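Local coordinates for protein glycerophosphoryl diester phosphodiesterase (Agrobacterium tumefaciens str. C58, PDB 3KS6) that belongs to the glycerophosphoryl diester phosphodiesterase family, has a TIM-barrel fold and carries a magnesium ion in its metal site, at residues L38-P52 with K107-L121. Numbering follows the deposited sequence.
Sequences LHPTADGAIVVHHDP and KPGVDGLPYEGFVAL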
loop_
_atom_site.group_PDB
_atom_site.type_symbol
_atom_site.label_atom_id
_atom_site.label_comp_id
_atom_site.label_asym_id
_atom_site.label_seq_id
_atom_site.Cartn_x
_atom_site.Cartn_y
_atom_site.Cartn_z
ATOM N N LEU A 38 7.504 1.738 -3.481
ATOM C CA LEU A 38 8.411 2.279 -4.493
ATOM C C LEU A 38 9.779 2.503 -3.897
ATOM O O LEU A 38 9.879 2.847 -2.718
ATOM C CB LEU A 38 7.866 3.630 -5.028
ATOM C CG LEU A 38 6.479 3.695 -5.714
ATOM C CD1 LEU A 38 6.092 5.169 -6.087
ATOM C CD2 LEU A 38 6.456 2.798 -6.934
ATOM N N HIS A 39 10.825 2.338 -4.719
ATOM C CA HIS A 39 12.223 2.624 -4.346
ATOM C C HIS A 39 12.977 3.305 -5.487
ATOM O O HIS A 39 12.695 3.049 -6.666
ATOM C CB HIS A 39 12.949 1.322 -3.990
ATOM C CG HIS A 39 12.371 0.621 -2.805
ATOM N ND1 HIS A 39 12.764 0.892 -1.512
ATOM C CD2 HIS A 39 11.377 -0.289 -2.720
ATOM C CE1 HIS A 39 12.053 0.147 -0.686
ATOM N NE2 HIS A 39 11.203 -0.574 -1.394
ATOM N N PRO A 40 13.919 4.194 -5.158
ATOM C CA PRO A 40 14.736 4.794 -6.198
ATOM C C PRO A 40 15.878 3.894 -6.609
ATOM O O PRO A 40 16.348 3.123 -5.781
ATOM C CB PRO A 40 15.279 6.041 -5.513
ATOM C CG PRO A 40 15.381 5.648 -4.070
ATOM C CD PRO A 40 14.269 4.700 -3.825
ATOM N N THR A 41 16.313 3.983 -7.871
ATOM C CA THR A 41 17.545 3.340 -8.326
ATOM C C THR A 41 18.705 4.334 -8.230
ATOM O O THR A 41 18.504 5.510 -7.892
ATOM C CB THR A 41 17.449 2.860 -9.762
ATOM O OG1 THR A 41 17.348 4.010 -10.620
ATOM C CG2 THR A 41 16.236 1.900 -9.924
ATOM N N ALA A 42 19.930 3.866 -8.473
ATOM C CA ALA A 42 21.099 4.751 -8.394
ATOM C C ALA A 42 21.088 5.829 -9.483
ATOM O O ALA A 42 21.553 6.946 -9.246
ATOM C CB ALA A 42 22.436 3.938 -8.440
ATOM N N ASP A 43 20.489 5.508 -10.626
ATOM C CA ASP A 43 20.459 6.384 -11.795
ATOM C C ASP A 43 19.148 7.157 -11.957
ATOM O O ASP A 43 18.817 7.593 -13.054
ATOM C CB ASP A 43 20.838 5.617 -13.095
ATOM C CG ASP A 43 19.893 4.460 -13.428
ATOM O OD1 ASP A 43 19.192 3.954 -12.524
ATOM O OD2 ASP A 43 19.864 4.040 -14.615
ATOM N N GLY A 44 18.392 7.286 -10.873
ATOM C CA GLY A 44 17.260 8.201 -10.824
ATOM C C GLY A 44 15.930 7.710 -11.334
ATOM O O GLY A 44 15.077 8.519 -11.673
ATOM N N ALA A 45 15.743 6.400 -11.346
ATOM C CA ALA A 45 14.490 5.800 -11.776
ATOM C C ALA A 45 13.715 5.393 -10.525
ATOM O O ALA A 45 14.248 5.461 -9.411
ATOM C CB ALA A 45 14.754 4.598 -12.653
ATOM N N ILE A 46 12.454 5.004 -10.740
ATOM C CA ILE A 46 11.517 4.594 -9.699
ATOM C C ILE A 46 11.042 3.167 -10.025
ATOM O O ILE A 46 10.453 2.944 -11.064
ATOM C CB ILE A 46 10.315 5.516 -9.617
ATOM C CG1 ILE A 46 10.763 6.955 -9.329
ATOM C CG2 ILE A 46 9.332 5.013 -8.515
ATOM C CD1 ILE A 46 9.633 7.941 -9.350
ATOM N N VAL A 47 11.335 2.207 -9.158
ATOM C CA VAL A 47 10.875 0.846 -9.369
ATOM C C VAL A 47 9.896 0.434 -8.292
ATOM O O VAL A 47 9.967 0.895 -7.156
ATOM C CB VAL A 47 12.017 -0.180 -9.448
ATOM C CG1 VAL A 47 12.914 0.112 -10.661
ATOM C CG2 VAL A 47 12.822 -0.215 -8.141
ATOM N N VAL A 48 8.992 -0.447 -8.695
ATOM C CA VAL A 48 7.899 -0.952 -7.872
ATOM C C VAL A 48 8.377 -2.287 -7.242
ATOM O O VAL A 48 8.570 -3.284 -7.920
ATOM C CB VAL A 48 6.632 -1.199 -8.718
ATOM C CG1 VAL A 48 5.480 -1.671 -7.856
ATOM C CG2 VAL A 48 6.245 0.074 -9.507
ATOM N N HIS A 49 8.615 -2.267 -5.942
ATOM C CA HIS A 49 9.171 -3.415 -5.207
ATOM C C HIS A 49 8.918 -3.196 -3.741
ATOM O O HIS A 49 8.984 -2.056 -3.267
ATOM C CB HIS A 49 10.674 -3.516 -5.466
ATOM C CG HIS A 49 11.230 -4.896 -5.279
ATOM N ND1 HIS A 49 11.187 -5.837 -6.280
ATOM C CD2 HIS A 49 11.853 -5.494 -4.231
ATOM C CE1 HIS A 49 11.750 -6.960 -5.866
ATOM N NE2 HIS A 49 12.166 -6.784 -4.627
ATOM N N HIS A 50 8.669 -4.270 -2.992
ATOM C CA HIS A 50 8.417 -4.105 -1.566
ATOM C C HIS A 50 9.690 -3.811 -0.760
ATOM O O HIS A 50 9.828 -2.713 -0.222
ATOM C CB HIS A 50 7.704 -5.340 -0.998
ATOM C CG HIS A 50 7.537 -5.266 0.478
ATOM N ND1 HIS A 50 8.132 -6.165 1.341
ATOM C CD2 HIS A 50 6.912 -4.348 1.246
ATOM C CE1 HIS A 50 7.863 -5.797 2.582
ATOM N NE2 HIS A 50 7.118 -4.705 2.550
ATOM N N ASP A 51 10.628 -4.769 -0.687
ATOM C CA ASP A 51 11.842 -4.556 0.110
ATOM C C ASP A 51 12.792 -3.569 -0.592
ATOM O O ASP A 51 12.748 -3.416 -1.818
ATOM C CB ASP A 51 12.611 -5.861 0.336
ATOM C CG ASP A 51 11.950 -6.797 1.321
ATOM O OD1 ASP A 51 11.137 -6.371 2.164
ATOM O OD2 ASP A 51 12.289 -7.988 1.230
ATOM N N PRO A 52 13.669 -2.907 0.175
ATOM C CA PRO A 52 14.645 -2.020 -0.434
ATOM C C PRO A 52 15.751 -2.809 -1.127
ATOM O O PRO A 52 16.635 -2.204 -1.742
ATOM C CB PRO A 52 15.178 -1.216 0.755
ATOM C CG PRO A 52 14.986 -2.105 1.931
ATOM C CD PRO A 52 13.757 -2.903 1.651
ATOM N N LYS A 107 8.511 3.866 1.323
ATOM C CA LYS A 107 9.375 3.013 2.133
ATOM C C LYS A 107 10.749 3.662 2.323
ATOM O O LYS A 107 11.212 4.421 1.455
ATOM C CB LYS A 107 9.607 1.667 1.415
ATOM C CG LYS A 107 8.406 0.733 1.304
ATOM C CD LYS A 107 8.168 -0.072 2.577
ATOM C CE LYS A 107 8.703 -1.523 2.536
ATOM N NZ LYS A 107 10.192 -1.719 2.502
ATOM N N PRO A 108 11.419 3.360 3.450
ATOM C CA PRO A 108 12.804 3.787 3.620
ATOM C C PRO A 108 13.771 2.796 2.986
ATOM O O PRO A 108 13.364 1.760 2.458
ATOM C CB PRO A 108 12.968 3.773 5.141
ATOM C CG PRO A 108 12.114 2.549 5.553
ATOM C CD PRO A 108 10.912 2.669 4.657
ATOM N N GLY A 109 15.057 3.137 3.013
ATOM C CA GLY A 109 16.091 2.235 2.562
ATOM C C GLY A 109 16.522 1.198 3.586
ATOM O O GLY A 109 15.929 1.041 4.661
ATOM N N VAL A 110 17.575 0.470 3.244
ATOM C CA VAL A 110 18.079 -0.610 4.094
ATOM C C VAL A 110 18.347 -0.146 5.523
ATOM O O VAL A 110 18.006 -0.840 6.481
ATOM C CB VAL A 110 19.382 -1.262 3.465
ATOM C CG1 VAL A 110 20.008 -2.260 4.446
ATOM C CG2 VAL A 110 19.047 -1.967 2.115
ATOM N N ASP A 111 18.917 1.045 5.673
ATOM C CA ASP A 111 19.220 1.607 6.998
ATOM C C ASP A 111 18.014 2.123 7.799
ATOM O O ASP A 111 18.187 2.697 8.884
ATOM C CB ASP A 111 20.273 2.705 6.847
ATOM C CG ASP A 111 19.781 3.914 6.057
ATOM O OD1 ASP A 111 18.593 3.980 5.633
ATOM O OD2 ASP A 111 20.597 4.841 5.879
ATOM N N GLY A 112 16.804 1.972 7.241
ATOM C CA GLY A 112 15.570 2.418 7.886
ATOM C C GLY A 112 15.311 3.907 7.784
ATOM O O GLY A 112 14.320 4.409 8.318
ATOM N N LEU A 113 16.172 4.626 7.075
ATOM C CA LEU A 113 15.985 6.053 6.910
ATOM C C LEU A 113 15.249 6.388 5.611
ATOM O O LEU A 113 15.414 5.697 4.606
ATOM C CB LEU A 113 17.305 6.818 6.929
ATOM C CG LEU A 113 18.125 6.696 8.205
ATOM C CD1 LEU A 113 19.422 7.489 7.986
ATOM C CD2 LEU A 113 17.341 7.202 9.414
ATOM N N PRO A 114 14.459 7.471 5.626
ATOM C CA PRO A 114 13.831 7.867 4.376
ATOM C C PRO A 114 14.847 8.207 3.289
ATOM O O PRO A 114 15.941 8.711 3.592
ATOM C CB PRO A 114 13.031 9.110 4.733
ATOM C CG PRO A 114 13.055 9.239 6.207
ATOM C CD PRO A 114 14.078 8.323 6.762
ATOM N N TYR A 115 14.498 7.903 2.039
ATOM C CA TYR A 115 15.345 8.277 0.924
ATOM C C TYR A 115 15.206 9.793 0.686
ATOM O O TYR A 115 14.115 10.324 0.444
ATOM C CB TYR A 115 14.951 7.570 -0.364
ATOM C CG TYR A 115 15.000 6.047 -0.423
ATOM C CD1 TYR A 115 16.213 5.369 -0.543
ATOM C CD2 TYR A 115 13.817 5.284 -0.449
ATOM C CE1 TYR A 115 16.259 3.966 -0.648
ATOM C CE2 TYR A 115 13.851 3.907 -0.556
ATOM C CZ TYR A 115 15.071 3.240 -0.673
ATOM O OH TYR A 115 15.112 1.870 -0.828
ATOM N N GLU A 116 16.328 10.497 0.741
ATOM C CA GLU A 116 16.310 11.943 0.571
ATOM C C GLU A 116 15.795 12.316 -0.812
ATOM O O GLU A 116 16.237 11.770 -1.816
ATOM C CB GLU A 116 17.708 12.548 0.811
ATOM C CG GLU A 116 17.810 14.074 0.609
ATOM C CD GLU A 116 18.038 14.507 -0.841
ATOM O OE1 GLU A 116 18.924 13.943 -1.515
ATOM O OE2 GLU A 116 17.351 15.451 -1.292
ATOM N N GLY A 117 14.869 13.272 -0.849
ATOM C CA GLY A 117 14.281 13.777 -2.108
ATOM C C GLY A 117 13.325 12.877 -2.873
ATOM O O GLY A 117 12.826 13.255 -3.932
ATOM N N PHE A 118 13.014 11.712 -2.323
ATOM C CA PHE A 118 12.261 10.727 -3.045
ATOM C C PHE A 118 10.775 11.061 -3.140
ATOM O O PHE A 118 10.164 10.782 -4.151
ATOM C CB PHE A 118 12.480 9.348 -2.421
ATOM C CG PHE A 118 11.909 8.206 -3.229
ATOM C CD1 PHE A 118 12.287 8.010 -4.567
ATOM C CD2 PHE A 118 11.021 7.291 -2.642
ATOM C CE1 PHE A 118 11.753 6.952 -5.298
ATOM C CE2 PHE A 118 10.513 6.241 -3.369
ATOM C CZ PHE A 118 10.873 6.072 -4.679
ATOM N N VAL A 119 10.194 11.626 -2.084
ATOM C CA VAL A 119 8.796 12.004 -2.145
ATOM C C VAL A 119 8.585 12.961 -3.337
ATOM O O VAL A 119 7.682 12.764 -4.148
ATOM C CB VAL A 119 8.318 12.614 -0.800
ATOM C CG1 VAL A 119 7.019 13.432 -1.003
ATOM C CG2 VAL A 119 8.209 11.483 0.258
ATOM N N ALA A 120 9.499 13.926 -3.507
ATOM C CA ALA A 120 9.427 14.848 -4.658
ATOM C C ALA A 120 9.489 14.095 -5.999
ATOM O O ALA A 120 8.718 14.400 -6.919
ATOM C CB ALA A 120 10.547 15.915 -4.579
ATOM N N LEU A 121 10.409 13.131 -6.112
ATOM C CA LEU A 121 10.550 12.315 -7.334
ATOM C C LEU A 121 9.286 11.532 -7.656
ATOM O O LEU A 121 8.883 11.383 -8.828
ATOM C CB LEU A 121 11.633 11.248 -7.175
ATOM C CG LEU A 121 12.986 11.199 -7.850
ATOM C CD1 LEU A 121 13.935 12.179 -7.131
ATOM C CD2 LEU A 121 13.490 9.692 -7.788
HETATM O O HOH W 1 9.578 4.576 -0.781
HETATM O O HOH W 2 11.059 -4.486 3.662
HETATM O O HOH W 3 17.313 0.487 -1.682
#
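P40 sits in the corner formed by the Y115 and F118 rings, the tight part of the contact. Its CD lies 3.4 Å from the Y115 ring centroid, only 11° off the ring normal. The same CD is 3.8 Å from the F118 centroid, so one methylene makes a CH-pi contact with one face of each ring. F118, its CG anti to the backbone N (chi1 -171°), turns its ring back over the strand, where CZ also meets CB of L38 at 3.9 Å. G109 N lies over the rim of the opposite face of Y115.

Beyond the ring, Y115 OH and H39 ND1 share a hydrogen bond of 2.6 Å; the two rings meet rim to rim with planes at 89°. The other imidazole nitrogen, NE2, donates to H50 O at 2.8 Å. In the conformer described, K107, bent at its last three torsions, bonds the same oxygen through NZ at 2.9 Å, from the opposite face of the carbonyl plane. Two donors then share H50 O, while H39 ties the tyrosine to the loop.

Packing is looser at the margins: side chain to side chain, L121 CD2 and I46 CG1 are 4.2 Å apart, and V110 brushes P52 at the exposed turn 109-112. A water bridges P52 O to Y115 OH.

The contact joins the hairpin of strands 33-40 and 46-48 to the loop leading from strand 101-106, the parallel neighbour of 33-40, into helix 118-128. K107 and H50 both touch D37, which binds magnesium together with E35 and E105. Loops at the C-terminal ends of the strands, here beside the metal, are the usual setting of sites in TIM barrels.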